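Local coordinates for glucocorticoid Modulatory Element Binding protein-1 (Homo sapiens, PDB 1OQJ), which binds glucocorticoid modulatory elements in the tyrosine aminotransferase promoter through its SAND domain, the part in this model, and serves as an auxiliary factor for parvovirus replication, at residues L21-K24 against K25-C28; F82-H85 against D86-S90. All coordinates share one frame; numbering follows the deposited sequence.

Contact 1. Residues L21-K24 against K25-C28. With ZN (zinc ion), chain C.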
loop_
_atom_site.group_PDB
_atom_site.type_symbol
_atom_site.label_atom_id
_atom_site.label_comp_id
_atom_site.label_asym_id
_atom_site.label_seq_id
_atom_site.Cartn_x
_atom_site.Cartn_y
_atom_site.Cartn_z
ATOM N N LEU A 21 1.739 6.375 -2.169
ATOM C CA LEU A 21 0.554 5.803 -1.540
ATOM C C LEU A 21 -0.344 6.939 -1.053
ATOM O O LEU A 21 0.083 7.750 -0.235
ATOM C CB LEU A 21 0.959 4.932 -0.340
ATOM C CG LEU A 21 -0.176 4.306 0.483
ATOM C CD1 LEU A 21 -0.880 3.245 -0.342
ATOM C CD2 LEU A 21 0.387 3.682 1.757
ATOM N N LEU A 22 -1.570 7.011 -1.569
ATOM C CA LEU A 22 -2.518 8.037 -1.127
ATOM C C LEU A 22 -3.157 7.422 0.114
ATOM O O LEU A 22 -4.006 6.532 0.017
ATOM C CB LEU A 22 -3.562 8.312 -2.214
ATOM C CG LEU A 22 -2.977 8.723 -3.567
ATOM C CD1 LEU A 22 -4.110 9.113 -4.501
ATOM C CD2 LEU A 22 -2.001 9.886 -3.397
ATOM N N TRP A 23 -2.750 7.907 1.284
ATOM C CA TRP A 23 -3.210 7.336 2.544
ATOM C C TRP A 23 -4.702 7.203 2.807
ATOM O O TRP A 23 -5.149 6.147 3.256
ATOM C CB TRP A 23 -2.558 8.059 3.722
ATOM C CG TRP A 23 -2.893 7.415 5.037
ATOM C CD1 TRP A 23 -2.580 6.147 5.436
ATOM C CD2 TRP A 23 -3.658 7.994 6.101
ATOM N NE1 TRP A 23 -3.107 5.900 6.686
ATOM C CE2 TRP A 23 -3.773 7.018 7.115
ATOM C CE3 TRP A 23 -4.260 9.245 6.296
ATOM C CZ2 TRP A 23 -4.465 7.256 8.307
ATOM C CZ3 TRP A 23 -4.948 9.482 7.486
ATOM C CH2 TRP A 23 -5.044 8.490 8.473
ATOM N N LYS A 24 -5.480 8.248 2.558
ATOM C CA LYS A 24 -6.907 8.129 2.818
ATOM C C LYS A 24 -7.604 7.166 1.860
ATOM O O LYS A 24 -8.677 6.659 2.172
ATOM C CB LYS A 24 -7.576 9.507 2.810
ATOM C CG LYS A 24 -7.135 10.355 4.006
ATOM C CD LYS A 24 -7.967 11.608 4.177
ATOM C CE LYS A 24 -7.433 12.436 5.334
ATOM N NZ LYS A 24 -8.158 13.728 5.486
ATOM N N LYS A 25 -6.987 6.897 0.709
ATOM C CA LYS A 25 -7.554 5.955 -0.259
ATOM C C LYS A 25 -7.129 4.520 0.081
ATOM O O LYS A 25 -7.640 3.557 -0.491
ATOM C CB LYS A 25 -7.088 6.286 -1.683
ATOM C CG LYS A 25 -7.896 7.361 -2.395
ATOM C CD LYS A 25 -7.863 8.689 -1.680
ATOM C CE LYS A 25 -8.643 9.731 -2.473
ATOM N NZ LYS A 25 -8.593 11.068 -1.825
ATOM N N PHE A 26 -6.191 4.399 1.016
ATOM C CA PHE A 26 -5.650 3.112 1.465
ATOM C C PHE A 26 -6.644 2.477 2.445
ATOM O O PHE A 26 -6.452 2.513 3.659
ATOM C CB PHE A 26 -4.299 3.384 2.136
ATOM C CG PHE A 26 -3.538 2.152 2.548
ATOM C CD1 PHE A 26 -3.339 1.100 1.659
ATOM C CD2 PHE A 26 -2.942 2.088 3.804
ATOM C CE1 PHE A 26 -2.550 0.004 2.010
ATOM C CE2 PHE A 26 -2.147 0.996 4.169
ATOM C CZ PHE A 26 -1.953 -0.046 3.267
ATOM N N VAL A 27 -7.699 1.887 1.892
ATOM C CA VAL A 27 -8.774 1.283 2.673
ATOM C C VAL A 27 -8.688 -0.240 2.731
ATOM O O VAL A 27 -8.379 -0.889 1.734
ATOM C CB VAL A 27 -10.142 1.702 2.074
ATOM C CG1 VAL A 27 -11.284 1.084 2.859
ATOM C CG2 VAL A 27 -10.254 3.222 2.075
ATOM N N CYS A 28 -8.962 -0.806 3.903
ATOM C CA CYS A 28 -8.912 -2.258 4.067
ATOM C C CYS A 28 -9.815 -2.933 3.039
ATOM O O CYS A 28 -10.929 -2.470 2.793
ATOM C CB CYS A 28 -9.366 -2.635 5.472
ATOM S SG CYS A 28 -9.438 -4.414 5.763
HETATM ZN ZN ZN C . -9.020 -4.921 7.946
#
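F26 meets L21 and W23 just where the chain leaves strand 17-22 and turns toward the zinc. CB of F26 sits 3.1 Å from W23 O, the same oxygen that takes the hydrogen bond from F26 N at 3.0 Å. That N-H comes in from above the carbonyl plane of W23, well off a lone pair, consistent with a tight turn. With CG anti to the backbone N (chi1 -175°), the ring swings back against L21. There CD1 of F26 lies 3.8 Å from L21 CD1, while the other methyl, L21 CD2, stands over the centre of one ring face, 4.2 Å from the centroid, a CH-pi contact. Across the ring, CD2 of F26 comes obliquely within 4.4 Å of W23 CD1. The ring then continues into the core against L71 and M75 of helix 71-76. A weak bond from K25 N to L22 O, 3.1 Å, adds to the turn. Two residues beyond F26, C28 gives SG to the zinc at 2.3 Å. Backbone bonding at the root of F26 and apolar contact along its ring thus tie the turn leading to this thiolate ligand to the SAND core.

Contact 2. Residues F82-H85 against D86-S90; sequences FYQH and DKVCS. With ZN (zinc ion), chain C.
H85 and C89 meet at the zinc: H85 NE2 binds it at 2.1 Å and C89 SG at 2.4 Å, with C28 and C93 completing a site of three cysteines and one histidine. The two ligand atoms lie 3.6 Å from each other, and the sulfur stands obliquely to the imidazole. With chi1 of -155° the ring of H85 is carried off its own backbone toward the metal, and D81 accepts a hydrogen bond from ND1, fixing the ring's rotation from the side away from the zinc. F82 CD1 lies over the centre of one imidazole face, and V88 O meets its edge in plane, 3.4 Å from CD2. Among backbone hydrogen bonds, Q84 O grips two donors: V88 N at 2.8 Å, nearly in line with the carbonyl, and K87 N at 2.9 Å, from above its plane. Ahead of them, H85 N bonds to F82 O and closes a type II turn. One water donates to both Y83 O and V88 O, bridging the two sides of the loop. Apolar contact is slight, Q84 CB against V88 CG2. The carboxylate of D81 would probably make the imidazole a stronger zinc donor, while Q84 O, accepting two N-H groups, closes the 84-88 loop, which carries H85 and leads straight into C89.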
loop_
_atom_site.group_PDB
_atom_site.type_symbol
_atom_site.label_atom_id
_atom_site.label_comp_id
_atom_site.label_asym_id
_atom_site.label_seq_id
_atom_site.Cartn_x
_atom_site.Cartn_y
_atom_site.Cartn_z
ATOM N N PHE A 82 -4.504 1.089 7.415
ATOM C CA PHE A 82 -5.599 1.488 6.534
ATOM C C PHE A 82 -6.372 2.664 7.126
ATOM O O PHE A 82 -6.569 2.740 8.344
ATOM C CB PHE A 82 -6.572 0.330 6.343
ATOM C CG PHE A 82 -5.970 -0.871 5.683
ATOM C CD1 PHE A 82 -5.970 -2.104 6.332
ATOM C CD2 PHE A 82 -5.456 -0.789 4.395
ATOM C CE1 PHE A 82 -5.469 -3.248 5.702
ATOM C CE2 PHE A 82 -4.952 -1.925 3.755
ATOM C CZ PHE A 82 -4.961 -3.156 4.408
ATOM N N TYR A 83 -6.830 3.570 6.268
ATOM C CA TYR A 83 -7.603 4.722 6.725
ATOM C C TYR A 83 -8.897 4.254 7.393
ATOM O O TYR A 83 -9.666 3.482 6.810
ATOM C CB TYR A 83 -7.926 5.633 5.535
ATOM C CG TYR A 83 -8.654 6.904 5.900
ATOM C CD1 TYR A 83 -8.168 7.744 6.896
ATOM C CD2 TYR A 83 -9.821 7.273 5.239
ATOM C CE1 TYR A 83 -8.827 8.922 7.224
ATOM C CE2 TYR A 83 -10.489 8.455 5.559
ATOM C CZ TYR A 83 -9.986 9.271 6.552
ATOM O OH TYR A 83 -10.642 10.433 6.900
ATOM N N GLN A 84 -9.128 4.726 8.617
ATOM C CA GLN A 84 -10.318 4.371 9.393
ATOM C C GLN A 84 -10.437 2.871 9.638
ATOM O O GLN A 84 -11.542 2.339 9.721
ATOM C CB GLN A 84 -11.589 4.851 8.681
ATOM C CG GLN A 84 -11.643 6.341 8.417
ATOM C CD GLN A 84 -12.991 6.774 7.873
ATOM O OE1 GLN A 84 -13.367 6.421 6.753
ATOM N NE2 GLN A 84 -13.729 7.533 8.669
ATOM N N HIS A 85 -9.306 2.188 9.783
ATOM C CA HIS A 85 -9.340 0.743 9.972
ATOM C C HIS A 85 -10.149 0.260 11.169
ATOM O O HIS A 85 -10.682 -0.851 11.146
ATOM C CB HIS A 85 -7.920 0.179 10.066
ATOM C CG HIS A 85 -7.827 -1.264 9.682
ATOM N ND1 HIS A 85 -6.704 -2.026 9.909
ATOM C CD2 HIS A 85 -8.715 -2.073 9.059
ATOM C CE1 HIS A 85 -6.904 -3.247 9.439
ATOM N NE2 HIS A 85 -8.116 -3.300 8.919
ATOM N N ASP A 86 -10.250 1.079 12.209
ATOM C CA ASP A 86 -11.007 0.664 13.380
ATOM C C ASP A 86 -12.506 0.560 13.098
ATOM O O ASP A 86 -13.239 -0.049 13.873
ATOM C CB ASP A 86 -10.763 1.621 14.551
ATOM C CG ASP A 86 -11.158 3.047 14.235
ATOM O OD1 ASP A 86 -11.214 3.865 15.176
ATOM O OD2 ASP A 86 -11.405 3.356 13.052
ATOM N N LYS A 87 -12.961 1.136 11.987
ATOM C CA LYS A 87 -14.384 1.095 11.643
ATOM C C LYS A 87 -14.668 0.493 10.270
ATOM O O LYS A 87 -15.767 0.001 10.010
ATOM C CB LYS A 87 -14.973 2.508 11.700
ATOM C CG LYS A 87 -14.843 3.172 13.060
ATOM C CD LYS A 87 -15.328 4.609 13.033
ATOM C CE LYS A 87 -15.134 5.270 14.390
ATOM N NZ LYS A 87 -15.546 6.702 14.385
ATOM N N VAL A 88 -13.670 0.532 9.395
ATOM C CA VAL A 88 -13.808 0.012 8.042
ATOM C C VAL A 88 -12.833 -1.145 7.850
ATOM O O VAL A 88 -11.625 -0.937 7.733
ATOM C CB VAL A 88 -13.521 1.125 7.012
ATOM C CG1 VAL A 88 -13.622 0.575 5.600
ATOM C CG2 VAL A 88 -14.502 2.274 7.214
ATOM N N CYS A 89 -13.369 -2.361 7.816
ATOM C CA CYS A 89 -12.547 -3.560 7.677
ATOM C C CYS A 89 -13.312 -4.682 6.976
ATOM O O CYS A 89 -14.526 -4.817 7.141
ATOM C CB CYS A 89 -12.098 -4.019 9.071
ATOM S SG CYS A 89 -11.006 -5.464 9.123
ATOM N N SER A 90 -12.599 -5.486 6.192
ATOM C CA SER A 90 -13.219 -6.594 5.469
ATOM C C SER A 90 -13.052 -7.911 6.214
ATOM O O SER A 90 -13.662 -8.915 5.848
ATOM C CB SER A 90 -12.583 -6.747 4.095
ATOM O OG SER A 90 -11.236 -7.168 4.235
HETATM ZN ZN ZN C . -9.020 -4.921 7.946
HETATM O O HOH W 1 -9.906 0.720 6.242
#

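Contact 1 comes first along the chain, at the end of strand 17-22 in the four-stranded antiparallel sheet; contact 2 follows much later, in the irregular segment after helix 71-76. Their centres are 10 Å apart, on the same side of the chain's centre. They touch directly: Y83 N lies 2.8 Å from F26 O, probably a hydrogen bond, the rings of F26 and F82 meet with their planes at about 45°, and those of W23 and Y83 pack edge-to-face. Both also reach the zinc, C28 from 25-28, H85 and C89 from 82-90. The metal and aromatic residues therefore fasten the segment after helix 71-76 to the end of strand 17-22; K61, a DNA-binding residue, lies about 7 Å from F26, side chain to side chain.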